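Local coordinates for pollen-specific leucine-rich repeat extensin-like protein 1 (Arabidopsis thaliana, PDB 6TME), which probably binds small secreted signalling peptides of the RALF family through its leucine-rich repeats and couples them to the pollen-tube cell wall, at residues A53-K56 against A57-S60; F145-N149 against N150-G154. One frame throughout, in Å; residues are numbered along the deposited sequence.

Contact 1. Residues A53-K56 against A57-S60. With SO4 (sulfate ion), chain L.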
ATOM      1  N   ALA A  53      12.886 -10.856  26.209  1.00 16.16           N
ATOM      2  CA  ALA A  53      13.681 -11.433  25.126  1.00 20.32           C
ATOM      3  C   ALA A  53      13.863 -10.424  23.994  1.00 28.48           C
ATOM      4  O   ALA A  53      14.926 -10.379  23.368  1.00 30.21           O
ATOM      5  CB  ALA A  53      13.034 -12.715  24.605  1.00 21.60           C
ATOM      6  N   TRP A  54      12.857  -9.577  23.751  1.00 30.92           N
ATOM      7  CA  TRP A  54      12.958  -8.579  22.688  1.00 35.16           C
ATOM      8  C   TRP A  54      13.960  -7.487  23.054  1.00 34.07           C
ATOM      9  O   TRP A  54      14.827  -7.124  22.243  1.00 26.35           O
ATOM     10  CB  TRP A  54      11.578  -7.984  22.397  1.00 26.95           C
ATOM     11  CG  TRP A  54      11.442  -7.368  21.034  1.00 35.61           C
ATOM     12  CD1 TRP A  54      12.356  -7.413  20.011  1.00 30.44           C
ATOM     13  CD2 TRP A  54      10.329  -6.609  20.543  1.00 30.41           C
ATOM     14  NE1 TRP A  54      11.881  -6.721  18.925  1.00 33.28           N
ATOM     15  CE2 TRP A  54      10.636  -6.224  19.219  1.00 31.40           C
ATOM     16  CE3 TRP A  54       9.107  -6.202  21.101  1.00 23.33           C
ATOM     17  CZ2 TRP A  54       9.765  -5.455  18.441  1.00 26.83           C
ATOM     18  CZ3 TRP A  54       8.233  -5.447  20.325  1.00 26.91           C
ATOM     19  CH2 TRP A  54       8.565  -5.080  19.007  1.00 27.38           C
ATOM     20  N   LYS A  55      13.871  -6.974  24.283  1.00 36.34           N
ATOM     21  CA  LYS A  55      14.802  -5.953  24.761  1.00 31.34           C
ATOM     22  C   LYS A  55      16.252  -6.435  24.728  1.00 28.04           C
ATOM     23  O   LYS A  55      17.164  -5.648  24.450  1.00 32.57           O
ATOM     24  CB  LYS A  55      14.409  -5.531  26.175  1.00 30.67           C
ATOM     25  CG  LYS A  55      15.291  -4.456  26.813  1.00 32.12           C
ATOM     26  CD  LYS A  55      14.889  -4.243  28.273  1.00 32.90           C
ATOM     27  CE  LYS A  55      15.542  -2.988  28.886  1.00 31.25           C
ATOM     28  NZ  LYS A  55      15.206  -2.904  30.358  1.00 34.49           N
ATOM     29  N   LYS A  56      16.498  -7.717  25.024  1.00 25.92           N
ATOM     30  CA  LYS A  56      17.855  -8.248  24.857  1.00 35.61           C
ATOM     31  C   LYS A  56      18.352  -8.084  23.425  1.00 34.00           C
ATOM     32  O   LYS A  56      19.547  -7.851  23.209  1.00 38.21           O
ATOM     33  CB  LYS A  56      17.926  -9.721  25.251  1.00 33.86           C
ATOM     34  CG  LYS A  56      17.908  -9.978  26.742  1.00 36.02           C
ATOM     35  CD  LYS A  56      18.169 -11.466  26.997  1.00 47.60           C
ATOM     36  CE  LYS A  56      18.225 -11.808  28.483  1.00 57.67           C
ATOM     37  NZ  LYS A  56      18.580 -13.252  28.671  1.00 63.83           N
ATOM     38  N   ALA A  57      17.456  -8.171  22.438  1.00 29.25           N
ATOM     39  CA  ALA A  57      17.828  -7.984  21.036  1.00 30.83           C
ATOM     40  C   ALA A  57      17.897  -6.524  20.608  1.00 33.57           C
ATOM     41  O   ALA A  57      18.184  -6.274  19.444  1.00 35.26           O
ATOM     42  CB  ALA A  57      16.851  -8.723  20.121  1.00 32.11           C
ATOM     43  N   PHE A  58      17.656  -5.554  21.493  1.00 33.76           N
ATOM     44  CA  PHE A  58      17.749  -4.146  21.105  1.00 34.06           C
ATOM     45  C   PHE A  58      19.213  -3.722  21.139  1.00 39.76           C
ATOM     46  O   PHE A  58      19.772  -3.491  22.212  1.00 43.30           O
ATOM     47  CB  PHE A  58      16.923  -3.260  22.033  1.00 37.73           C
ATOM     48  CG  PHE A  58      15.443  -3.441  21.902  1.00 31.29           C
ATOM     49  CD1 PHE A  58      14.907  -4.281  20.921  1.00 28.65           C
ATOM     50  CD2 PHE A  58      14.579  -2.745  22.741  1.00 28.24           C
ATOM     51  CE1 PHE A  58      13.535  -4.442  20.786  1.00 27.91           C
ATOM     52  CE2 PHE A  58      13.197  -2.908  22.629  1.00 35.67           C
ATOM     53  CZ  PHE A  58      12.674  -3.759  21.648  1.00 34.55           C
ATOM     54  N   TYR A  59      19.849  -3.610  19.966  1.00 30.50           N
ATOM     55  CA  TYR A  59      21.241  -3.158  19.952  1.00 33.97           C
ATOM     56  C   TYR A  59      21.338  -1.657  20.162  1.00 37.35           C
ATOM     57  O   TYR A  59      22.272  -1.169  20.809  1.00 40.60           O
ATOM     58  CB  TYR A  59      21.928  -3.541  18.639  1.00 33.17           C
ATOM     59  N   SER A  60      20.410  -0.902  19.597  1.00 28.14           N
ATOM     60  CA  SER A  60      20.466   0.540  19.749  1.00 32.25           C
ATOM     61  C   SER A  60      19.050   1.078  19.844  1.00 43.87           C
ATOM     62  O   SER A  60      18.203   0.775  19.000  1.00 50.80           O
ATOM     63  CB  SER A  60      21.210   1.185  18.577  1.00 37.86           C
ATOM     64  OG  SER A  60      20.739   2.492  18.373  1.00 44.32           O
TER
HETATM   65  S   SO4 L 506      22.422   4.183  21.214  1.00114.83           S
HETATM   66  O1  SO4 L 506      23.314   4.932  22.098  1.00122.01           O
HETATM   67  O2  SO4 L 506      23.221   3.481  20.208  1.00114.87           O
HETATM   68  O3  SO4 L 506      21.512   5.124  20.562  1.00109.05           O
HETATM   69  O4  SO4 L 506      21.659   3.210  22.001  1.00108.09           O
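F58 and K55 meet through the backbone: F58 N gives K55 O a hydrogen bond of 3.0 Å, nearly straight at 160°. One step earlier, A57 N is held less firmly, sharing its hydrogen between W54 O at 2.8 Å and A53 O at 3.5 Å, both weak, the first strongly bent and the second long. The i to i-3 bonds carry the chain on from the helix of the leucine-rich repeat N-terminal domain, which covers the first turns of the solenoid. Past it, Y59 and S60 both pair with F105 as a classic beta bulge. With CG beside its own backbone N (chi1 -69°), F58 folds back over W54 and K55. One ring edge leads with CE1 onto the face of W54, 3.3 Å from W54 CD1, in a T-shaped contact with planes at 66°; K55 CA lies over a face of F58, 3.9 Å from the ring centroid. The buried indole hydrogen on W54 NE1 is spent on a weak bond to Y107 O. K55 NZ, on a fully extended chain, is satisfied by W69 O. S60 OG pairs with R127 NH2, and gives a weak bond to sulfate O2 at 3.2 Å.

Contact 2. Residues F145-N149 against N150-G154. With SO4 (sulfate ion), chain H.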
ATOM      1  N   PHE A 145      -0.855  -5.179  11.028  1.00 21.86           N
ATOM      2  CA  PHE A 145       0.558  -5.491  11.133  1.00 18.37           C
ATOM      3  C   PHE A 145       1.293  -4.490  10.266  1.00 16.94           C
ATOM      4  O   PHE A 145       1.113  -4.475   9.045  1.00 19.94           O
ATOM      5  CB  PHE A 145       0.826  -6.920  10.656  1.00 20.18           C
ATOM      6  CG  PHE A 145       2.147  -7.453  11.062  1.00 25.49           C
ATOM      7  CD1 PHE A 145       2.374  -7.862  12.383  1.00 28.57           C
ATOM      8  CD2 PHE A 145       3.165  -7.601  10.117  1.00 27.92           C
ATOM      9  CE1 PHE A 145       3.615  -8.379  12.760  1.00 26.08           C
ATOM     10  CE2 PHE A 145       4.410  -8.116  10.484  1.00 27.56           C
ATOM     11  CZ  PHE A 145       4.641  -8.501  11.804  1.00 27.49           C
ATOM     12  N   ASP A 146       2.097  -3.645  10.887  1.00 19.72           N
ATOM     13  CA  ASP A 146       2.748  -2.554  10.175  1.00 22.13           C
ATOM     14  C   ASP A 146       4.225  -2.647  10.523  1.00 25.67           C
ATOM     15  O   ASP A 146       4.634  -2.233  11.616  1.00 28.32           O
ATOM     16  CB  ASP A 146       2.153  -1.198  10.556  1.00 12.70           C
ATOM     17  CG  ASP A 146       2.823  -0.023   9.824  1.00 31.38           C
ATOM     18  OD1 ASP A 146       3.616  -0.256   8.877  1.00 22.66           O
ATOM     19  OD2 ASP A 146       2.555   1.141  10.212  1.00 32.22           O
ATOM     20  N   VAL A 147       5.005  -3.223   9.610  1.00 16.93           N
ATOM     21  CA  VAL A 147       6.456  -3.220   9.718  1.00 21.00           C
ATOM     22  C   VAL A 147       7.089  -2.288   8.681  1.00 24.96           C
ATOM     23  O   VAL A 147       8.252  -2.445   8.331  1.00 23.24           O
ATOM     24  CB  VAL A 147       7.021  -4.649   9.635  1.00 21.78           C
ATOM     25  CG1 VAL A 147       6.586  -5.467  10.905  1.00 13.86           C
ATOM     26  CG2 VAL A 147       6.578  -5.356   8.351  1.00 17.53           C
ATOM     27  N   SER A 148       6.346  -1.283   8.215  1.00 26.11           N
ATOM     28  CA  SER A 148       6.856  -0.395   7.175  1.00 19.87           C
ATOM     29  C   SER A 148       8.113   0.347   7.633  1.00 21.31           C
ATOM     30  O   SER A 148       8.255   0.715   8.805  1.00 29.75           O
ATOM     31  CB  SER A 148       5.778   0.607   6.763  1.00 18.97           C
ATOM     32  OG  SER A 148       5.375   1.415   7.854  1.00 23.32           O
ATOM     33  N   ASN A 149       9.044   0.535   6.695  1.00 24.43           N
ATOM     34  CA  ASN A 149      10.234   1.374   6.873  1.00 21.51           C
ATOM     35  C   ASN A 149      11.158   0.810   7.953  1.00 22.85           C
ATOM     36  O   ASN A 149      11.485   1.463   8.946  1.00 26.67           O
ATOM     37  CB  ASN A 149       9.860   2.831   7.175  1.00 15.34           C
ATOM     38  CG  ASN A 149      11.062   3.740   7.136  1.00 21.96           C
ATOM     39  OD1 ASN A 149      12.083   3.411   6.505  1.00 25.68           O
ATOM     40  ND2 ASN A 149      10.973   4.874   7.812  1.00 20.89           N
ATOM     41  N   ASN A 150      11.595  -0.420   7.723  1.00 23.01           N
ATOM     42  CA  ASN A 150      12.503  -1.098   8.635  1.00 24.89           C
ATOM     43  C   ASN A 150      13.649  -1.671   7.802  1.00 26.70           C
ATOM     44  O   ASN A 150      13.927  -1.228   6.679  1.00 31.23           O
ATOM     45  CB  ASN A 150      11.727  -2.143   9.442  1.00 20.08           C
ATOM     46  CG  ASN A 150      11.186  -1.577  10.744  1.00 26.48           C
ATOM     47  OD1 ASN A 150      11.930  -1.428  11.706  1.00 21.81           O
ATOM     48  ND2 ASN A 150       9.892  -1.253  10.777  1.00 22.84           N
ATOM     49  N   ARG A 151      14.324  -2.681   8.345  1.00 27.66           N
ATOM     50  CA  ARG A 151      15.440  -3.336   7.668  1.00 28.12           C
ATOM     51  C   ARG A 151      15.150  -4.815   7.465  1.00 25.98           C
ATOM     52  O   ARG A 151      16.053  -5.653   7.535  1.00 18.87           O
ATOM     53  CB  ARG A 151      16.742  -3.137   8.443  1.00 22.71           C
ATOM     54  CG  ARG A 151      17.094  -1.658   8.655  1.00 22.71           C
ATOM     55  CD  ARG A 151      17.627  -1.083   7.355  1.00 41.53           C
ATOM     56  NE  ARG A 151      17.933   0.344   7.450  1.00 41.62           N
ATOM     57  CZ  ARG A 151      17.160   1.296   6.938  1.00 40.59           C
ATOM     58  NH1 ARG A 151      16.032   0.972   6.311  1.00 40.54           N
ATOM     59  NH2 ARG A 151      17.509   2.567   7.053  1.00 41.65           N
ATOM     60  N   PHE A 152      13.889  -5.151   7.226  1.00 16.86           N
ATOM     61  CA  PHE A 152      13.554  -6.537   6.946  1.00 23.85           C
ATOM     62  C   PHE A 152      13.974  -6.920   5.527  1.00 27.38           C
ATOM     63  O   PHE A 152      14.040  -6.079   4.626  1.00 28.58           O
ATOM     64  CB  PHE A 152      12.063  -6.755   7.137  1.00 23.51           C
ATOM     65  CG  PHE A 152      11.616  -6.588   8.547  1.00 29.96           C
ATOM     66  CD1 PHE A 152      12.087  -7.445   9.544  1.00 24.76           C
ATOM     67  CD2 PHE A 152      10.728  -5.576   8.889  1.00 29.06           C
ATOM     68  CE1 PHE A 152      11.661  -7.309  10.846  1.00 19.45           C
ATOM     69  CE2 PHE A 152      10.305  -5.426  10.193  1.00 25.17           C
ATOM     70  CZ  PHE A 152      10.762  -6.305  11.175  1.00 23.67           C
ATOM     71  N   VAL A 153      14.258  -8.213   5.339  1.00 21.15           N
ATOM     72  CA  VAL A 153      14.881  -8.713   4.119  1.00 25.58           C
ATOM     73  C   VAL A 153      14.337 -10.095   3.764  1.00 22.35           C
ATOM     74  O   VAL A 153      13.825 -10.836   4.610  1.00 26.45           O
ATOM     75  CB  VAL A 153      16.425  -8.796   4.238  1.00 27.67           C
ATOM     76  CG1 VAL A 153      17.056  -7.423   4.195  1.00 27.97           C
ATOM     77  CG2 VAL A 153      16.825  -9.555   5.511  1.00 31.08           C
ATOM     78  N   GLY A 154      14.485 -10.444   2.489  1.00 24.97           N
ATOM     79  CA  GLY A 154      14.251 -11.794   2.047  1.00 16.78           C
ATOM     80  C   GLY A 154      12.821 -11.993   1.602  1.00 21.48           C
ATOM     81  O   GLY A 154      12.080 -11.041   1.354  1.00 22.59           O
TER
HETATM   82  S   SO4 H 502      19.943   3.064   8.910  1.00 38.90           S
HETATM   83  O1  SO4 H 502      21.270   3.207   9.473  1.00 35.50           O
HETATM   84  O2  SO4 H 502      18.886   3.714   9.679  1.00 50.98           O
HETATM   85  O3  SO4 H 502      19.692   1.635   8.824  1.00 31.67           O
HETATM   86  O4  SO4 H 502      19.922   3.693   7.594  1.00 67.42           O
HETATM   87  O   HOH W   1      15.279   4.279   5.905  1.00 70.53           O
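V147 and F152 pack at about a right angle where the chain rounds one turn of a plant-type leucine-rich repeat, with V147 CB 3.4 Å from F152 CE2. F152 puts CG beside its backbone N (chi1 -66°), which carries the ring inward to V147 and to F128 and F176 of the adjoining turns. N150, the asparagine characteristic of this repeat, turns its amide across the bend: ND2 donates to V147 O at 3.2 Å, with the acceptor close to the amide plane but the donor well above the carbonyl plane. The same ND2 serves V123 O in the preceding turn, and OD1 accepts from F128 N. Replacing N150 by alanine would probably leave V123 O and F128 N without these partners and free the bend to shift against the preceding turn. V147 O also takes N174 ND2, the equivalent amide of the next turn. D146 opens an Asx turn: OD1 receives S148 OG on its syn lone pair at 2.6 Å, and S148 N from the anti side, tilted out of the carboxylate plane, at 3.0 Å, while OD2 is bonded by an aromatic side chain of another protein chain. R151, bent at chi2, presents one guanidinium edge to a sulfate, NE to O3 at 2.6 Å and NH2 to O4 at 2.7 Å.

How the contacts relate
Contact 1 belongs to the N-terminal cap and contact 2 to the repeats that follow it; their centres lie about 17 Å apart and their nearest atoms about 7 Å, without touching. F128 bridges the gap: its ring meets that of W54 in contact 1, and the F152 side chain of contact 2 packs on F128. This is consistent with the cap's packing running on into the interior of the solenoid. Contact 1 is a surface feature about 29 Å from the centre of the chain, contact 2 a buried one at about 13 Å. The second protein chain reaches contact 2, through D146 and N149, but not contact 1. Each contact holds its own sulfate, probably from the crystallisation liquor.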